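Local coordinates for protein benzyl alcohol dehydrogenase (Acinetobacter calcoaceticus, PDB 1F8F) that probably oxidises benzyl alcohol to benzaldehyde with NAD as electron acceptor, as a zinc-containing alcohol dehydrogenase, at residues T12-K15 with G16-F19; I223-S226 with R227-L230. All coordinates share one frame; numbering follows the deposited sequence.

How the contacts relate
Along the chain, contact 1 closes long before contact 2 opens, and the two belong to different parts of the subunit. T12-F19 forms the loop between antiparallel strands 5-11 and 20-26, at the N-terminal end of the chain. I223-L230 starts helix 225-234 in the Rossmann-type domain, right after strand 217-222 of the six-stranded parallel sheet. The centres of contacts 1 and 2 lie about 30 Å apart and their nearest atoms about 16 Å, so they do not touch; nor do they share a strand or helix. Contact 2 takes hold of NAD directly; contact 1 shapes a hairpin loop, with the F19 side chain about 14 Å from the cofactor and 12 Å from a zinc ion.

Contact 1 (T12-K15 with G16-F19); sequences TPCK and GADF
The ring of F19 carries an ordered water on one face, 3.0 Å above the plane and over the ring centre, while the hydroxyl of T12 comes at it obliquely, OG1 lying 3.4 Å from F19 CE1. The two side chains run side by side and point the same way. In T12 the methyl CG2 stands opposite the backbone N (chi1 of OG1 -67°), which places OG1 beside that N and brings it to both CE1 and CD1 of the ring. The water on the ring ties the two arms of the loop together: it hydrogen-bonds T12 OG1 and donates to the carbonyl oxygen of A17 at 3.0 Å.

This is the connection of a beta hairpin, strands 5-11 and 20-26 running antiparallel, and the chain reverses through a type II beta turn from C14 to A17. The turn is closed by A17 N donating to C14 O over 2.8 Å; the N-H points almost straight at the oxygen (175°), but the nitrogen sits above the carbonyl plane. G16 takes the third position of the turn with positive phi, a conformation that favours glycine.

Inside the loop the methyl of A17 is directed at the opposite arm. In C14 a chi1 of 63°, with the sulfur between the backbone N and the carbonyl carbon, brings SG to 3.6 Å from A17 CB. P13, one residue earlier in that arm, brings CD to 3.9 Å from the same A17 CB and also passes close to the carbonyl oxygen of D18. Beyond the loop, the T12 side chain rests on L59 and L63 and F19 packs on I351 of helix 351-360, while K15 NZ makes a weak hydrogen bond to D52 O.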
loop_
_atom_site.group_PDB
_atom_site.type_symbol
_atom_site.label_atom_id
_atom_site.label_comp_id
_atom_site.label_asym_id
_atom_site.label_seq_id
_atom_site.Cartn_x
_atom_site.Cartn_y
_atom_site.Cartn_z
ATOM N N THR A 12 -35.157 -4.684 -27.362
ATOM C CA THR A 12 -35.533 -5.864 -26.613
ATOM C C THR A 12 -36.922 -5.611 -26.033
ATOM O O THR A 12 -37.030 -5.015 -24.972
ATOM C CB THR A 12 -34.524 -6.139 -25.499
ATOM O OG1 THR A 12 -33.239 -6.518 -26.009
ATOM C CG2 THR A 12 -35.007 -7.276 -24.627
ATOM N N PRO A 13 -37.998 -6.019 -26.706
ATOM C CA PRO A 13 -39.362 -5.713 -26.320
ATOM C C PRO A 13 -39.902 -6.314 -25.059
ATOM O O PRO A 13 -40.787 -5.632 -24.537
ATOM C CB PRO A 13 -40.222 -6.085 -27.533
ATOM C CG PRO A 13 -39.234 -5.993 -28.647
ATOM C CD PRO A 13 -38.005 -6.678 -28.040
ATOM N N CYS A 14 -39.514 -7.461 -24.536
ATOM C CA CYS A 14 -40.108 -7.946 -23.295
ATOM C C CYS A 14 -39.264 -9.050 -22.680
ATOM O O CYS A 14 -38.268 -9.489 -23.264
ATOM C CB CYS A 14 -41.536 -8.464 -23.484
ATOM S SG CYS A 14 -41.777 -9.900 -24.575
ATOM N N LYS A 15 -39.670 -9.486 -21.494
ATOM C CA LYS A 15 -38.917 -10.542 -20.829
ATOM C C LYS A 15 -38.648 -11.592 -21.899
ATOM O O LYS A 15 -39.499 -12.059 -22.651
ATOM C CB LYS A 15 -39.608 -11.099 -19.607
ATOM C CG LYS A 15 -38.987 -12.328 -18.970
ATOM C CD LYS A 15 -39.388 -12.506 -17.517
ATOM C CE LYS A 15 -39.187 -13.921 -17.021
ATOM N NZ LYS A 15 -37.870 -14.506 -17.376
ATOM N N GLY A 16 -37.377 -11.881 -22.076
ATOM C CA GLY A 16 -36.846 -12.842 -22.996
ATOM C C GLY A 16 -37.062 -12.670 -24.480
ATOM O O GLY A 16 -36.651 -13.566 -25.204
ATOM N N ALA A 17 -37.629 -11.610 -24.981
ATOM C CA ALA A 17 -37.868 -11.466 -26.409
ATOM C C ALA A 17 -36.575 -11.391 -27.203
ATOM O O ALA A 17 -35.502 -11.119 -26.687
ATOM C CB ALA A 17 -38.744 -10.236 -26.571
ATOM N N ASP A 18 -36.629 -11.684 -28.492
ATOM C CA ASP A 18 -35.490 -11.614 -29.395
ATOM C C ASP A 18 -35.214 -10.166 -29.782
ATOM O O ASP A 18 -36.165 -9.397 -29.939
ATOM C CB ASP A 18 -35.845 -12.348 -30.678
ATOM C CG ASP A 18 -35.404 -13.774 -30.884
ATOM O OD1 ASP A 18 -34.954 -14.471 -29.948
ATOM O OD2 ASP A 18 -35.504 -14.183 -32.079
ATOM N N PHE A 19 -33.976 -9.799 -30.063
ATOM C CA PHE A 19 -33.693 -8.465 -30.617
ATOM C C PHE A 19 -34.402 -8.379 -31.988
ATOM O O PHE A 19 -34.392 -9.340 -32.797
ATOM C CB PHE A 19 -32.184 -8.243 -30.794
ATOM C CG PHE A 19 -31.332 -8.366 -29.560
ATOM C CD1 PHE A 19 -31.137 -7.271 -28.710
ATOM C CD2 PHE A 19 -30.780 -9.574 -29.200
ATOM C CE1 PHE A 19 -30.393 -7.412 -27.558
ATOM C CE2 PHE A 19 -30.040 -9.703 -28.023
ATOM C CZ PHE A 19 -29.859 -8.628 -27.197
HETATM O O HOH W 1 -33.098 -9.290 -26.835
#

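Contact 2 (I223-S226 with R227-L230); sequences IVES and RLEL. With NAD (nicotinamide-adenine-dinucleotide), chain F.
R227 leans past V224 on its way to the cofactor. Its CB lies 3.7 Å from V224 O, the N-cap residue's carbonyl, and CG comes 4.1 Å from V224 CG1, the two side chains meeting at a slant. With CG beside the backbone N (chi1 -62°) and the chain extended from there to NE, the arm leaves the helix start and reaches the ribose: CD is 3.2 Å from NAD O3B. NE turns to another partner, the carbonyl oxygen of G361. At the tip, NH1 donates twice, to NAD O3B at 2.6 Å and to the phosphate oxygen NAD O1A at 3.1 Å, the second bond the straighter of the two (160° against 139°). The ribose hydroxyl sits at the guanidinium edge near its plane, and the phosphorus PA lies in that plane, so the guanidinium presents its edge to the phosphate, and its positive charge probably offsets some of the phosphate's negative charge.

V224 CG2 in turn approaches NAD O2B, and I223 CG2 lies near the adenine. One helical turn along, the E225 side chain crosses that of L228, E225 OE2 lying 3.7 Å from L228 CD1, while E225 OE1 bonds N241 ND2. The first helical bonds through V224 O are weak; E229 N to E225 O and L230 N to S226 O are firmer. Strand 217-222, helix 225-234 and strand 238-241 form a beta-alpha-beta unit of the Rossmann fold, and I223, V224 and R227, with D222 bonding NAD just before them, form part of the adenosine end of its NAD site.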
loop_
_atom_site.group_PDB
_atom_site.type_symbol
_atom_site.label_atom_id
_atom_site.label_comp_id
_atom_site.label_asym_id
_atom_site.label_seq_id
_atom_site.Cartn_x
_atom_site.Cartn_y
_atom_site.Cartn_z
ATOM N N ILE A 223 -15.539 -26.213 -17.571
ATOM C CA ILE A 223 -16.192 -27.449 -17.928
ATOM C C ILE A 223 -16.321 -27.684 -19.453
ATOM O O ILE A 223 -16.859 -28.728 -19.832
ATOM C CB ILE A 223 -17.587 -27.782 -17.416
ATOM C CG1 ILE A 223 -18.574 -26.612 -17.593
ATOM C CG2 ILE A 223 -17.508 -28.152 -15.931
ATOM C CD1 ILE A 223 -19.976 -27.021 -17.203
ATOM N N VAL A 224 -15.970 -26.737 -20.306
ATOM C CA VAL A 224 -16.084 -26.948 -21.772
ATOM C C VAL A 224 -14.655 -27.158 -22.271
ATOM O O VAL A 224 -13.840 -26.231 -22.039
ATOM C CB VAL A 224 -16.705 -25.723 -22.430
ATOM C CG1 VAL A 224 -16.748 -25.828 -23.944
ATOM C CG2 VAL A 224 -18.088 -25.463 -21.809
ATOM N N GLU A 225 -14.367 -28.276 -22.895
ATOM C CA GLU A 225 -13.026 -28.638 -23.275
ATOM C C GLU A 225 -12.342 -27.701 -24.262
ATOM O O GLU A 225 -11.131 -27.503 -24.147
ATOM C CB GLU A 225 -12.955 -30.040 -23.961
ATOM C CG GLU A 225 -11.715 -30.851 -23.659
ATOM C CD GLU A 225 -11.203 -30.853 -22.227
ATOM O OE1 GLU A 225 -11.894 -31.175 -21.247
ATOM O OE2 GLU A 225 -10.007 -30.513 -22.074
ATOM N N SER A 226 -13.057 -27.162 -25.250
ATOM C CA SER A 226 -12.469 -26.294 -26.228
ATOM C C SER A 226 -12.007 -24.974 -25.574
ATOM O O SER A 226 -11.077 -24.378 -26.094
ATOM C CB SER A 226 -13.442 -25.939 -27.375
ATOM O OG SER A 226 -14.613 -25.339 -26.771
ATOM N N ARG A 227 -12.637 -24.531 -24.506
ATOM C CA ARG A 227 -12.215 -23.279 -23.835
ATOM C C ARG A 227 -10.920 -23.530 -23.071
ATOM O O ARG A 227 -10.031 -22.679 -22.915
ATOM C CB ARG A 227 -13.363 -22.729 -22.976
ATOM C CG ARG A 227 -14.606 -22.351 -23.754
ATOM C CD ARG A 227 -15.672 -21.656 -22.920
ATOM N NE ARG A 227 -16.506 -20.774 -23.702
ATOM C CZ ARG A 227 -17.127 -19.626 -23.457
ATOM N NH1 ARG A 227 -17.109 -18.964 -22.299
ATOM N NH2 ARG A 227 -17.849 -19.001 -24.388
ATOM N N LEU A 228 -10.768 -24.772 -22.606
ATOM C CA LEU A 228 -9.542 -25.170 -21.912
ATOM C C LEU A 228 -8.416 -25.344 -22.947
ATOM O O LEU A 228 -7.254 -25.109 -22.601
ATOM C CB LEU A 228 -9.605 -26.441 -21.089
ATOM C CG LEU A 228 -10.416 -26.599 -19.832
ATOM C CD1 LEU A 228 -10.397 -28.035 -19.314
ATOM C CD2 LEU A 228 -9.971 -25.682 -18.666
ATOM N N GLU A 229 -8.733 -25.703 -24.190
ATOM C CA GLU A 229 -7.634 -25.823 -25.130
ATOM C C GLU A 229 -7.096 -24.466 -25.568
ATOM O O GLU A 229 -5.907 -24.302 -25.813
ATOM C CB GLU A 229 -8.012 -26.644 -26.400
ATOM C CG GLU A 229 -8.838 -27.857 -25.943
ATOM C CD GLU A 229 -7.967 -29.097 -25.988
ATOM O OE1 GLU A 229 -8.199 -30.025 -26.806
ATOM O OE2 GLU A 229 -6.977 -29.149 -25.240
ATOM N N LEU A 230 -8.006 -23.499 -25.644
ATOM C CA LEU A 230 -7.644 -22.151 -26.037
ATOM C C LEU A 230 -6.837 -21.558 -24.891
ATOM O O LEU A 230 -5.789 -20.915 -25.109
ATOM C CB LEU A 230 -8.876 -21.275 -26.367
ATOM C CG LEU A 230 -8.705 -19.783 -26.644
ATOM C CD1 LEU A 230 -7.832 -19.545 -27.901
ATOM C CD2 LEU A 230 -10.002 -19.046 -26.932
HETATM P PA NAD F . -18.794 -16.412 -20.462
HETATM O O1A NAD F . -18.047 -16.064 -21.712
HETATM O O2A NAD F . -20.078 -17.114 -20.603
HETATM O O5B NAD F . -17.826 -17.109 -19.415
HETATM C C5B NAD F . -18.086 -17.812 -18.175
HETATM C C4B NAD F . -17.501 -19.216 -18.213
HETATM O O4B NAD F . -17.901 -19.931 -16.996
HETATM C C3B NAD F . -17.917 -20.118 -19.388
HETATM O O3B NAD F . -16.815 -20.449 -20.223
HETATM C C2B NAD F . -18.475 -21.395 -18.766
HETATM O O2B NAD F . -18.055 -22.615 -19.391
HETATM C C1B NAD F . -17.920 -21.306 -17.334
HETATM N N9A NAD F . -18.698 -22.026 -16.332
HETATM C C8A NAD F . -20.034 -21.928 -16.041
HETATM N N7A NAD F . -20.413 -22.740 -15.053
HETATM C C5A NAD F . -19.249 -23.405 -14.705
HETATM C C6A NAD F . -18.971 -24.392 -13.742
HETATM N N6A NAD F . -19.856 -24.913 -12.897
HETATM N N1A NAD F . -17.689 -24.828 -13.647
HETATM C C2A NAD F . -16.751 -24.311 -14.500
HETATM N N3A NAD F . -16.907 -23.400 -15.413
HETATM C C4A NAD F . -18.186 -22.988 -15.480
HETATM O O3 NAD F . -19.042 -14.995 -19.694
HETATM P PN NAD F . -18.016 -13.777 -19.611
HETATM O O1N NAD F . -16.637 -14.264 -19.423
HETATM O O2N NAD F . -18.185 -12.924 -20.796
HETATM O O5D NAD F . -18.601 -13.055 -18.276
HETATM C C5D NAD F . -18.260 -13.595 -16.989
HETATM C C4D NAD F . -19.152 -13.184 -15.874
HETATM O O4D NAD F . -18.763 -11.902 -15.283
HETATM C C3D NAD F . -20.679 -13.154 -16.006
HETATM O O3D NAD F . -21.254 -13.420 -14.712
HETATM C C2D NAD F . -20.889 -11.660 -16.290
HETATM O O2D NAD F . -22.235 -11.224 -16.170
HETATM C C1D NAD F . -19.981 -11.150 -15.161
HETATM N N1N NAD F . -19.577 -9.770 -15.413
HETATM C C2N NAD F . -19.224 -9.048 -14.319
HETATM C C3N NAD F . -18.781 -7.753 -14.506
HETATM C C7N NAD F . -18.327 -6.831 -13.321
HETATM O O7N NAD F . -17.974 -5.676 -13.559
HETATM N N7N NAD F . -18.362 -7.422 -12.073
HETATM C C4N NAD F . -18.663 -7.201 -15.816
HETATM C C5N NAD F . -18.504 -8.214 -16.787
HETATM C C6N NAD F . -18.953 -9.513 -16.674
#